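Local coordinates for protein porin B (Pseudomonas putida, PDB 4GEY) that forms a beta-barrel channel in the outer membrane that probably takes up glucose and related sugars selectively, at residues Phe152-Asp157 with Gly208-Asn213; Ser189-Arg194 with Phe223-Ser228; Asp265-Asp268 with Asn273-Ala276; Thr317-Asp320 with Val325-Asn328. The protein carries 2 engineered substitutions. One frame throughout, in Å; residues are numbered along the deposited sequence.

All four contacts belong to the carbohydrate-selective porin of the OprB family, whose antiparallel strands close into a barrel. Contacts 1 and 2 are neighbours, with centres about 9 Å apart. They alternate along the chain and use the adjacent strands 190-198 and 203-212. They also touch, through a salt bridge from Asp-157 to Arg-194. Contacts 3 and 4 follow later in the chain, centres about 18 Å apart. Contact 4 joins strands 309-319 and 326-337 of the barrel, its centre about 19 Å from that of contact 1. Contacts 1 and 2 tie loops to neighbouring barrel strands, contact 4 closes a hairpin of the wall, and contact 3 braces a loop at the periphery.

Contact 1: Phe152-Asp157 with Gly208-Asn213; sequences FGEGED and GAFEQN
Phe-210 meets two residues of the 152-157 loop: Glu-154 over one face of its ring, Phe-152 near CE2 and CZ. CG of Glu-154 stands almost exactly above the ring centre, 3.5 Å from the centroid of Phe-210 and 7° off the ring normal. This is a CH-pi contact. The chain of Glu-154 bends at chi2, which lays its carboxylate back along the ring toward the strand. The carboxylate and ring planes are 23° apart, and OE2 of Glu-154 comes 3.4 Å from CB of Phe-210. OE1 of Glu-154 is bonded to the backbone N of Tyr-184, which helps to fix the flat group.

The two rings meet in an offset edge-to-face pair. The edge of Phe-210 is turned toward the face of Phe-152, with the planes at 77°. Their closest carbons are CE2 of Phe-152 and CE2 of Phe-210, 3.8 Å apart. Cut back to an alanine, Phe-210 would probably leave Glu-154 CG without the ring beneath it and Phe-152 without its edge partner.

In this buried contact the loop after barrel strand 145-149 packs on strand 203-212, with the side-chain position of Gly-153 about 8 Å from a bound glucose. Ala-192 of strand 190-198 touches both phenylalanines, while Ile-234 and Pro-236 of strand 232-245 pack on Glu-154 and Phe-210 respectively.

Contact 2: Ser189-Arg194 with Phe223-Ser228; sequences SQWALR and FKLSGS
Trp-191 reaches from strand 190-198 of the barrel to the loop between strands 203-212 and 232-245 and binds the backbone carbonyl of Leu-225. Its CB leaves the strand toward the loop. CG lies anti to the carbonyl carbon (chi1 -74°), and the indole runs on toward the 223-228 loop. CD1 comes 3.8 Å from O of Leu-225. The next atom, NE1, donates to O of Leu-225 at 2.8 Å, with an N-H...O angle of 169°. The oxygen lies in the plane of the indole, at its edge. The donor is tilted 33° from the carbonyl plane. CE2 flanks the bond on the other side of NE1, 3.6 Å from the same oxygen. Farther along, CZ2 meets CD2 of Leu-225 at 4.2 Å, a loose apolar touch.

Within the loop, OG of Ser-226 accepts from N of Ser-228, closing an ST turn, and NZ of Lys-224 binds OG of Ser-228. A phenylalanine at Trp-191 would probably leave the Leu-225 carbonyl without this donor and weaken the tie between strand and loop. Arg-151 makes a cation-pi contact with Trp-191, and Met-134 of strand 129-140 also touches it.

The chemistry of this surface contact is one directional bond with little apolar support. It probably helps to hold the loop, and because the acceptor is a main-chain oxygen the bond itself does not depend on the leucine side chain.

Contact 3: Asp265-Asp268 with Asn273-Ala276; sequences DVYD and NPQA
Tyr-267 and Pro-274 form the tightly packed part of this contact. Their side chains lie side by side and point the same way. CB of Pro-274 sits 3.6 Å from CE1 of Tyr-267, and OH of Tyr-267 is equally near that CB. With CG anti to the backbone N (chi1 -170°), the tyrosine brings the far end of its ring to the proline, although its CB points away.

In the backbone, N of Gln-275 donates to O of Tyr-267 at 2.9 Å, nearly straight (176°). CB of Gln-275 packs beside the same oxygen. Its amide leads away, to Arg-364 and to the backbone O of Glu-280.

The looser side is that of the Asp-268 and Asn-273 side chains, whose CB atoms point away, though their backbones stay close. Asn-273 is exposed.

The contact lies between strands 263-265 and 282-298, where Tyr-267 and Ala-276 touch Leu-367 of helix 359-372. OD1 of Asp-265 accepts from N of Tyr-267 in an Asx turn, and from N of Asp-268 too. OD2 of Asp-265 binds His-285. The carboxylate thus satisfies two backbone amides of the bend, while a single backbone bond and an apolar touch join the bend to segment 273-276.

Contact 4: Thr317-Asp320 with Val325-Asn328; sequences TVHD and VVDN
This is a strand-to-strand contact near the turn of the beta hairpin made by strands 309-319 and 326-337 in the barrel wall. His-319 N donates to O of Asp-327 at 3.0 Å, with an N-H...O angle of 150°. One step along, Val-318 faces Asn-328 in an antiparallel non-hydrogen-bonded pair. Here CA of Asn-328 approaches O of Thr-317 at 3.3 Å, a CA-H...O contact. The short segments run at 123° to each other, well short of antiparallel at this end of the hairpin.

The side chains of Val-318 and Asn-328 cross obliquely on the same face, and CG2 of Val-318 meets CB of Asn-328 at 4.1 Å. CG of Asn-328 sits between its backbone N and carbonyl carbon (chi1 67°), and the amide leads away from Val-318. Its OD1 is bonded to Gln-330 NE2.

His-319 lies alongside the backbone of strand 326-328. Its CB and CD2 each come 3.6 Å from O of Val-326. The ring also touches the valine side chain, through CD2 and CG1 at 4.3 Å. ND1 of His-319 is bonded to OH of Tyr-257, which probably helps to set the rotation of the imidazole. Trp-178 of the short helix 175-178, which is not one of the barrel strands, packs against Thr-317, His-319 and Val-326, so these buried side chains also meet a helix.

A hairpin of consecutive antiparallel strands, closed by a short connection, is the repeating unit of outer-membrane beta-barrels such as this porin.

Contact 1: Phe152-Asp157 with Gly208-Asn213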
loop_
_atom_site.group_PDB
_atom_site.type_symbol
_atom_site.label_atom_id
_atom_site.label_comp_id
_atom_site.label_asym_id
_atom_site.label_seq_id
_atom_site.Cartn_x
_atom_site.Cartn_y
_atom_site.Cartn_z
ATOM N N PHE A 152 7.172 -1.233 12.645
ATOM C CA PHE A 152 6.908 -0.731 11.302
ATOM C C PHE A 152 6.034 -1.732 10.540
ATOM O O PHE A 152 5.749 -2.813 11.042
ATOM C CB PHE A 152 8.217 -0.430 10.540
ATOM C CG PHE A 152 9.277 -1.510 10.650
ATOM C CD1 PHE A 152 10.029 -1.663 11.808
ATOM C CD2 PHE A 152 9.546 -2.341 9.579
ATOM C CE1 PHE A 152 10.995 -2.647 11.904
ATOM C CE2 PHE A 152 10.522 -3.315 9.663
ATOM C CZ PHE A 152 11.239 -3.468 10.828
ATOM N N GLY A 153 5.589 -1.378 9.340
ATOM C CA GLY A 153 4.788 -2.287 8.530
ATOM C C GLY A 153 5.639 -3.004 7.494
ATOM O O GLY A 153 6.707 -2.511 7.128
ATOM N N GLU A 154 5.171 -4.160 7.022
ATOM C CA GLU A 154 5.948 -4.993 6.104
ATOM C C GLU A 154 6.340 -4.240 4.817
ATOM O O GLU A 154 7.449 -4.419 4.275
ATOM C CB GLU A 154 5.194 -6.285 5.753
ATOM C CG GLU A 154 5.090 -7.361 6.854
ATOM C CD GLU A 154 3.911 -7.147 7.799
ATOM O OE1 GLU A 154 3.298 -6.046 7.758
ATOM O OE2 GLU A 154 3.592 -8.077 8.578
ATOM N N GLY A 155 5.440 -3.376 4.354
ATOM C CA GLY A 155 5.606 -2.721 3.070
ATOM C C GLY A 155 6.733 -1.723 3.032
ATOM O O GLY A 155 7.178 -1.316 1.959
ATOM N N GLU A 156 7.194 -1.323 4.208
ATOM C CA GLU A 156 8.283 -0.369 4.329
ATOM C C GLU A 156 9.623 -0.947 3.841
ATOM O O GLU A 156 10.489 -0.199 3.395
ATOM C CB GLU A 156 8.375 0.095 5.784
ATOM C CG GLU A 156 9.542 0.999 6.109
ATOM C CD GLU A 156 9.452 1.579 7.503
ATOM O OE1 GLU A 156 8.376 2.091 7.865
ATOM O OE2 GLU A 156 10.457 1.527 8.238
ATOM N N ASP A 157 9.798 -2.269 3.930
ATOM C CA ASP A 157 11.011 -2.909 3.420
ATOM C C ASP A 157 10.714 -3.940 2.345
ATOM O O ASP A 157 11.498 -4.147 1.420
ATOM C CB ASP A 157 11.788 -3.582 4.550
ATOM C CG ASP A 157 12.293 -2.591 5.569
ATOM O OD1 ASP A 157 11.455 -2.118 6.371
ATOM O OD2 ASP A 157 13.511 -2.289 5.560
ATOM N N GLY A 208 12.577 -11.225 7.038
ATOM C CA GLY A 208 12.093 -10.556 8.227
ATOM C C GLY A 208 11.139 -11.417 9.024
ATOM O O GLY A 208 10.653 -12.437 8.545
ATOM N N ALA A 209 10.880 -11.001 10.257
ATOM C CA ALA A 209 9.883 -11.658 11.090
ATOM C C ALA A 209 9.018 -10.581 11.747
ATOM O O ALA A 209 9.510 -9.764 12.528
ATOM C CB ALA A 209 10.551 -12.531 12.128
ATOM N N PHE A 210 7.733 -10.570 11.400
ATOM C CA PHE A 210 6.798 -9.569 11.905
ATOM C C PHE A 210 5.768 -10.218 12.809
ATOM O O PHE A 210 5.160 -11.233 12.451
ATOM C CB PHE A 210 6.073 -8.864 10.754
ATOM C CG PHE A 210 6.975 -8.054 9.876
ATOM C CD1 PHE A 210 7.837 -8.673 8.978
ATOM C CD2 PHE A 210 6.957 -6.676 9.935
ATOM C CE1 PHE A 210 8.670 -7.916 8.173
ATOM C CE2 PHE A 210 7.794 -5.919 9.136
ATOM C CZ PHE A 210 8.647 -6.539 8.256
ATOM N N GLU A 211 5.597 -9.644 13.992
ATOM C CA GLU A 211 4.502 -10.023 14.852
ATOM C C GLU A 211 3.234 -9.847 14.030
ATOM O O GLU A 211 3.060 -8.827 13.374
ATOM C CB GLU A 211 4.468 -9.108 16.068
ATOM C CG GLU A 211 3.098 -8.949 16.680
ATOM C CD GLU A 211 3.026 -7.763 17.609
ATOM O OE1 GLU A 211 3.720 -6.755 17.337
ATOM O OE2 GLU A 211 2.281 -7.847 18.612
ATOM N N GLN A 212 2.370 -10.855 14.036
ATOM C CA GLN A 212 1.117 -10.791 13.301
ATOM C C GLN A 212 -0.017 -10.836 14.331
ATOM O O GLN A 212 -0.243 -11.852 14.998
ATOM C CB GLN A 212 1.071 -11.892 12.220
ATOM C CG GLN A 212 -0.192 -12.732 12.105
ATOM C CD GLN A 212 -1.432 -11.931 11.759
ATOM O OE1 GLN A 212 -1.347 -10.773 11.336
ATOM N NE2 GLN A 212 -2.605 -12.547 11.955
ATOM N N ASN A 213 -0.691 -9.697 14.480
ATOM C CA ASN A 213 -1.554 -9.439 15.632
ATOM C C ASN A 213 -2.706 -8.520 15.257
ATOM O O ASN A 213 -2.579 -7.307 15.367
ATOM C CB ASN A 213 -0.721 -8.776 16.738
ATOM C CG ASN A 213 -1.511 -8.520 18.022
ATOM O OD1 ASN A 213 -2.739 -8.655 18.072
ATOM N ND2 ASN A 213 -0.790 -8.137 19.075
#

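Contact 2: Ser189-Arg194 with Phe223-Ser228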
loop_
_atom_site.group_PDB
_atom_site.type_symbol
_atom_site.label_atom_id
_atom_site.label_comp_id
_atom_site.label_asym_id
_atom_site.label_seq_id
_atom_site.Cartn_x
_atom_site.Cartn_y
_atom_site.Cartn_z
ATOM N N SER A 189 1.714 -0.239 12.778
ATOM C CA SER A 189 3.016 -0.773 13.175
ATOM C C SER A 189 2.857 -2.091 13.920
ATOM O O SER A 189 1.779 -2.391 14.436
ATOM C CB SER A 189 3.788 0.218 14.045
ATOM O OG SER A 189 3.356 0.142 15.391
ATOM N N GLN A 190 3.945 -2.866 13.957
ATOM C CA GLN A 190 4.019 -4.163 14.632
ATOM C C GLN A 190 5.465 -4.371 15.027
ATOM O O GLN A 190 6.375 -3.830 14.389
ATOM C CB GLN A 190 3.685 -5.317 13.687
ATOM C CG GLN A 190 2.307 -5.333 13.115
ATOM C CD GLN A 190 2.344 -5.452 11.620
ATOM O OE1 GLN A 190 3.096 -4.740 10.946
ATOM N NE2 GLN A 190 1.544 -6.369 11.083
ATOM N N TRP A 191 5.690 -5.192 16.045
ATOM C CA TRP A 191 7.051 -5.539 16.400
ATOM C C TRP A 191 7.656 -6.323 15.249
ATOM O O TRP A 191 7.023 -7.229 14.703
ATOM C CB TRP A 191 7.094 -6.334 17.708
ATOM C CG TRP A 191 6.850 -5.494 18.922
ATOM C CD1 TRP A 191 5.765 -5.537 19.740
ATOM C CD2 TRP A 191 7.706 -4.467 19.445
ATOM N NE1 TRP A 191 5.895 -4.613 20.752
ATOM C CE2 TRP A 191 7.075 -3.939 20.589
ATOM C CE3 TRP A 191 8.946 -3.947 19.060
ATOM C CZ2 TRP A 191 7.642 -2.920 21.354
ATOM C CZ3 TRP A 191 9.510 -2.932 19.824
ATOM C CH2 TRP A 191 8.857 -2.432 20.960
ATOM N N ALA A 192 8.869 -5.964 14.860
ATOM C CA ALA A 192 9.483 -6.607 13.709
ATOM C C ALA A 192 10.999 -6.585 13.753
ATOM O O ALA A 192 11.614 -5.704 14.369
ATOM C CB ALA A 192 9.002 -5.972 12.448
ATOM N N LEU A 193 11.582 -7.586 13.102
ATOM C CA LEU A 193 13.012 -7.698 12.911
ATOM C C LEU A 193 13.264 -7.949 11.429
ATOM O O LEU A 193 12.676 -8.853 10.833
ATOM C CB LEU A 193 13.557 -8.858 13.741
ATOM C CG LEU A 193 15.064 -9.132 13.650
ATOM C CD1 LEU A 193 15.862 -7.903 14.087
ATOM C CD2 LEU A 193 15.457 -10.371 14.457
ATOM N N ARG A 194 14.130 -7.146 10.825
ATOM C CA ARG A 194 14.429 -7.292 9.405
ATOM C C ARG A 194 15.935 -7.316 9.159
ATOM O O ARG A 194 16.630 -6.357 9.480
ATOM C CB ARG A 194 13.779 -6.162 8.592
ATOM C CG ARG A 194 14.003 -6.295 7.100
ATOM C CD ARG A 194 14.689 -5.078 6.507
ATOM N NE ARG A 194 15.864 -4.667 7.264
ATOM C CZ ARG A 194 16.528 -3.537 7.042
ATOM N NH1 ARG A 194 16.131 -2.718 6.082
ATOM N NH2 ARG A 194 17.582 -3.228 7.777
ATOM N N PHE A 223 -1.498 2.905 19.520
ATOM C CA PHE A 223 -0.213 3.055 20.208
ATOM C C PHE A 223 0.106 1.833 21.060
ATOM O O PHE A 223 0.813 1.933 22.062
ATOM C CB PHE A 223 -0.195 4.331 21.072
ATOM C CG PHE A 223 -0.105 5.610 20.273
ATOM C CD1 PHE A 223 -1.229 6.144 19.657
ATOM C CD2 PHE A 223 1.108 6.273 20.135
ATOM C CE1 PHE A 223 -1.143 7.314 18.915
ATOM C CE2 PHE A 223 1.204 7.447 19.400
ATOM C CZ PHE A 223 0.079 7.971 18.790
ATOM N N LYS A 224 -0.436 0.683 20.672
ATOM C CA LYS A 224 -0.200 -0.558 21.404
ATOM C C LYS A 224 1.272 -0.970 21.327
ATOM O O LYS A 224 1.877 -0.949 20.248
ATOM C CB LYS A 224 -1.104 -1.670 20.852
ATOM C CG LYS A 224 -0.980 -3.039 21.535
ATOM C CD LYS A 224 -2.120 -3.959 21.087
ATOM C CE LYS A 224 -1.830 -5.431 21.334
ATOM N NZ LYS A 224 -1.850 -5.822 22.771
ATOM N N LEU A 225 1.847 -1.322 22.476
ATOM C CA LEU A 225 3.220 -1.808 22.526
ATOM C C LEU A 225 3.268 -3.240 23.043
ATOM O O LEU A 225 4.267 -3.932 22.886
ATOM C CB LEU A 225 4.070 -0.930 23.434
ATOM C CG LEU A 225 4.394 0.476 22.946
ATOM C CD1 LEU A 225 5.314 1.173 23.944
ATOM C CD2 LEU A 225 5.020 0.401 21.569
ATOM N N SER A 226 2.191 -3.672 23.682
ATOM C CA SER A 226 2.091 -5.039 24.164
ATOM C C SER A 226 2.013 -6.030 22.996
ATOM O O SER A 226 1.601 -5.665 21.889
ATOM C CB SER A 226 0.863 -5.170 25.064
ATOM O OG SER A 226 0.344 -6.488 25.046
ATOM N N GLY A 227 2.412 -7.277 23.246
ATOM C CA GLY A 227 2.292 -8.337 22.259
ATOM C C GLY A 227 1.048 -9.210 22.408
ATOM O O GLY A 227 0.939 -10.242 21.745
ATOM N N SER A 228 0.104 -8.803 23.257
ATOM C CA SER A 228 -1.141 -9.559 23.449
ATOM C C SER A 228 -2.009 -9.596 22.192
ATOM O O SER A 228 -2.102 -8.608 21.458
ATOM C CB SER A 228 -1.956 -8.999 24.620
ATOM O OG SER A 228 -2.724 -7.877 24.220
#

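Contact 3: Asp265-Asp268 with Asn273-Ala276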
loop_
_atom_site.group_PDB
_atom_site.type_symbol
_atom_site.label_atom_id
_atom_site.label_comp_id
_atom_site.label_asym_id
_atom_site.label_seq_id
_atom_site.Cartn_x
_atom_site.Cartn_y
_atom_site.Cartn_z
ATOM N N ASP A 265 -10.210 -21.832 5.667
ATOM C CA ASP A 265 -10.463 -22.201 4.281
ATOM C C ASP A 265 -11.552 -21.293 3.736
ATOM O O ASP A 265 -12.347 -20.729 4.488
ATOM C CB ASP A 265 -10.928 -23.661 4.197
ATOM C CG ASP A 265 -10.641 -24.297 2.838
ATOM O OD1 ASP A 265 -11.489 -24.184 1.915
ATOM O OD2 ASP A 265 -9.561 -24.925 2.704
ATOM N N VAL A 266 -11.602 -21.150 2.423
ATOM C CA VAL A 266 -12.608 -20.293 1.830
ATOM C C VAL A 266 -13.863 -21.089 1.476
ATOM O O VAL A 266 -14.874 -20.505 1.099
ATOM C CB VAL A 266 -12.068 -19.586 0.569
ATOM C CG1 VAL A 266 -10.860 -18.727 0.910
ATOM C CG2 VAL A 266 -11.720 -20.609 -0.507
ATOM N N TYR A 267 -13.805 -22.414 1.617
ATOM C CA TYR A 267 -14.868 -23.294 1.113
ATOM C C TYR A 267 -15.141 -24.538 1.981
ATOM O O TYR A 267 -16.287 -24.840 2.302
ATOM C CB TYR A 267 -14.528 -23.729 -0.316
ATOM C CG TYR A 267 -15.651 -24.433 -1.043
ATOM C CD1 TYR A 267 -15.819 -25.819 -0.952
ATOM C CD2 TYR A 267 -16.549 -23.711 -1.829
ATOM C CE1 TYR A 267 -16.860 -26.455 -1.626
ATOM C CE2 TYR A 267 -17.582 -24.339 -2.497
ATOM C CZ TYR A 267 -17.733 -25.704 -2.393
ATOM O OH TYR A 267 -18.767 -26.299 -3.066
ATOM N N ASP A 268 -14.091 -25.267 2.341
ATOM C CA ASP A 268 -14.241 -26.499 3.110
ATOM C C ASP A 268 -14.603 -26.227 4.567
ATOM O O ASP A 268 -14.021 -25.352 5.214
ATOM C CB ASP A 268 -12.946 -27.321 3.076
ATOM C CG ASP A 268 -12.684 -27.974 1.727
ATOM O OD1 ASP A 268 -13.616 -28.071 0.903
ATOM O OD2 ASP A 268 -11.533 -28.409 1.498
ATOM N N ASN A 273 -16.575 -31.021 3.844
ATOM C CA ASN A 273 -17.827 -30.770 3.138
ATOM C C ASN A 273 -17.937 -29.287 2.820
ATOM O O ASN A 273 -17.307 -28.465 3.488
ATOM C CB ASN A 273 -19.015 -31.164 4.005
ATOM C CG ASN A 273 -18.927 -32.584 4.502
ATOM O OD1 ASN A 273 -18.424 -33.465 3.810
ATOM N ND2 ASN A 273 -19.417 -32.815 5.713
ATOM N N PRO A 274 -18.738 -28.930 1.800
ATOM C CA PRO A 274 -18.852 -27.499 1.497
ATOM C C PRO A 274 -19.540 -26.781 2.650
ATOM O O PRO A 274 -20.683 -27.104 2.952
ATOM C CB PRO A 274 -19.730 -27.479 0.238
ATOM C CG PRO A 274 -19.600 -28.862 -0.349
ATOM C CD PRO A 274 -19.486 -29.762 0.839
ATOM N N GLN A 275 -18.864 -25.830 3.285
ATOM C CA GLN A 275 -19.413 -25.210 4.493
ATOM C C GLN A 275 -20.732 -24.442 4.266
ATOM O O GLN A 275 -21.512 -24.243 5.202
ATOM C CB GLN A 275 -18.361 -24.342 5.204
ATOM C CG GLN A 275 -18.439 -22.874 4.906
ATOM C CD GLN A 275 -19.566 -22.147 5.629
ATOM O OE1 GLN A 275 -20.351 -21.441 4.998
ATOM N NE2 GLN A 275 -19.666 -22.333 6.941
ATOM N N ALA A 276 -20.969 -24.000 3.035
ATOM C CA ALA A 276 -22.215 -23.322 2.686
ATOM C C ALA A 276 -23.416 -24.236 2.899
ATOM O O ALA A 276 -24.533 -23.759 3.102
ATOM C CB ALA A 276 -22.171 -22.865 1.247
#

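Contact 4: Thr317-Asp320 with Val325-Asn328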
loop_
_atom_site.group_PDB
_atom_site.type_symbol
_atom_site.label_atom_id
_atom_site.label_comp_id
_atom_site.label_asym_id
_atom_site.label_seq_id
_atom_site.Cartn_x
_atom_site.Cartn_y
_atom_site.Cartn_z
ATOM N N THR A 317 1.150 -10.600 -8.180
ATOM C CA THR A 317 0.971 -11.062 -6.834
ATOM C C THR A 317 0.218 -12.380 -6.942
ATOM O O THR A 317 -0.583 -12.576 -7.864
ATOM C CB THR A 317 0.226 -9.970 -6.048
ATOM O OG1 THR A 317 0.954 -9.599 -4.872
ATOM C CG2 THR A 317 -1.142 -10.400 -5.707
ATOM N N VAL A 318 0.527 -13.305 -6.046
ATOM C CA VAL A 318 -0.041 -14.656 -6.089
ATOM C C VAL A 318 -0.202 -15.179 -4.661
ATOM O O VAL A 318 0.732 -15.082 -3.850
ATOM C CB VAL A 318 0.840 -15.622 -6.936
ATOM C CG1 VAL A 318 0.748 -17.042 -6.424
ATOM C CG2 VAL A 318 0.438 -15.576 -8.404
ATOM N N HIS A 319 -1.381 -15.726 -4.358
ATOM C CA HIS A 319 -1.733 -16.112 -2.984
ATOM C C HIS A 319 -2.340 -17.494 -2.869
ATOM O O HIS A 319 -2.918 -18.004 -3.830
ATOM C CB HIS A 319 -2.694 -15.093 -2.393
ATOM C CG HIS A 319 -2.243 -13.690 -2.594
ATOM N ND1 HIS A 319 -1.289 -13.103 -1.794
ATOM C CD2 HIS A 319 -2.560 -12.776 -3.537
ATOM C CE1 HIS A 319 -1.060 -11.874 -2.216
ATOM N NE2 HIS A 319 -1.830 -11.648 -3.263
ATOM N N ASP A 320 -2.221 -18.095 -1.687
ATOM C CA ASP A 320 -2.671 -19.463 -1.510
ATOM C C ASP A 320 -4.175 -19.599 -1.753
ATOM O O ASP A 320 -4.977 -18.883 -1.147
ATOM C CB ASP A 320 -2.219 -20.050 -0.156
ATOM C CG ASP A 320 -2.938 -19.436 1.042
ATOM O OD1 ASP A 320 -4.011 -19.969 1.424
ATOM O OD2 ASP A 320 -2.410 -18.452 1.624
ATOM N N VAL A 325 -8.789 -14.570 -0.268
ATOM C CA VAL A 325 -9.924 -14.166 -1.107
ATOM C C VAL A 325 -9.459 -13.737 -2.494
ATOM O O VAL A 325 -9.980 -14.217 -3.511
ATOM C CB VAL A 325 -10.735 -13.007 -0.487
ATOM C CG1 VAL A 325 -11.825 -12.581 -1.435
ATOM C CG2 VAL A 325 -11.333 -13.406 0.847
ATOM N N VAL A 326 -8.487 -12.821 -2.530
ATOM C CA VAL A 326 -7.787 -12.499 -3.769
ATOM C C VAL A 326 -6.835 -13.631 -4.156
ATOM O O VAL A 326 -5.917 -13.979 -3.420
ATOM C CB VAL A 326 -6.991 -11.232 -3.651
ATOM C CG1 VAL A 326 -6.233 -10.975 -4.956
ATOM C CG2 VAL A 326 -7.915 -10.079 -3.298
ATOM N N ASP A 327 -7.091 -14.196 -5.325
ATOM C CA ASP A 327 -6.394 -15.355 -5.863
ATOM C C ASP A 327 -5.001 -14.925 -6.334
ATOM O O ASP A 327 -3.973 -15.502 -5.946
ATOM C CB ASP A 327 -7.211 -15.839 -7.064
ATOM C CG ASP A 327 -6.846 -17.217 -7.511
ATOM O OD1 ASP A 327 -5.644 -17.549 -7.521
ATOM O OD2 ASP A 327 -7.773 -17.973 -7.869
ATOM N N ASN A 328 -5.002 -13.901 -7.190
ATOM C CA ASN A 328 -3.816 -13.404 -7.857
ATOM C C ASN A 328 -4.119 -11.979 -8.313
ATOM O O ASN A 328 -5.282 -11.603 -8.407
ATOM C CB ASN A 328 -3.451 -14.303 -9.049
ATOM C CG ASN A 328 -4.491 -14.255 -10.185
ATOM O OD1 ASN A 328 -4.693 -13.214 -10.816
ATOM N ND2 ASN A 328 -5.128 -15.392 -10.464
#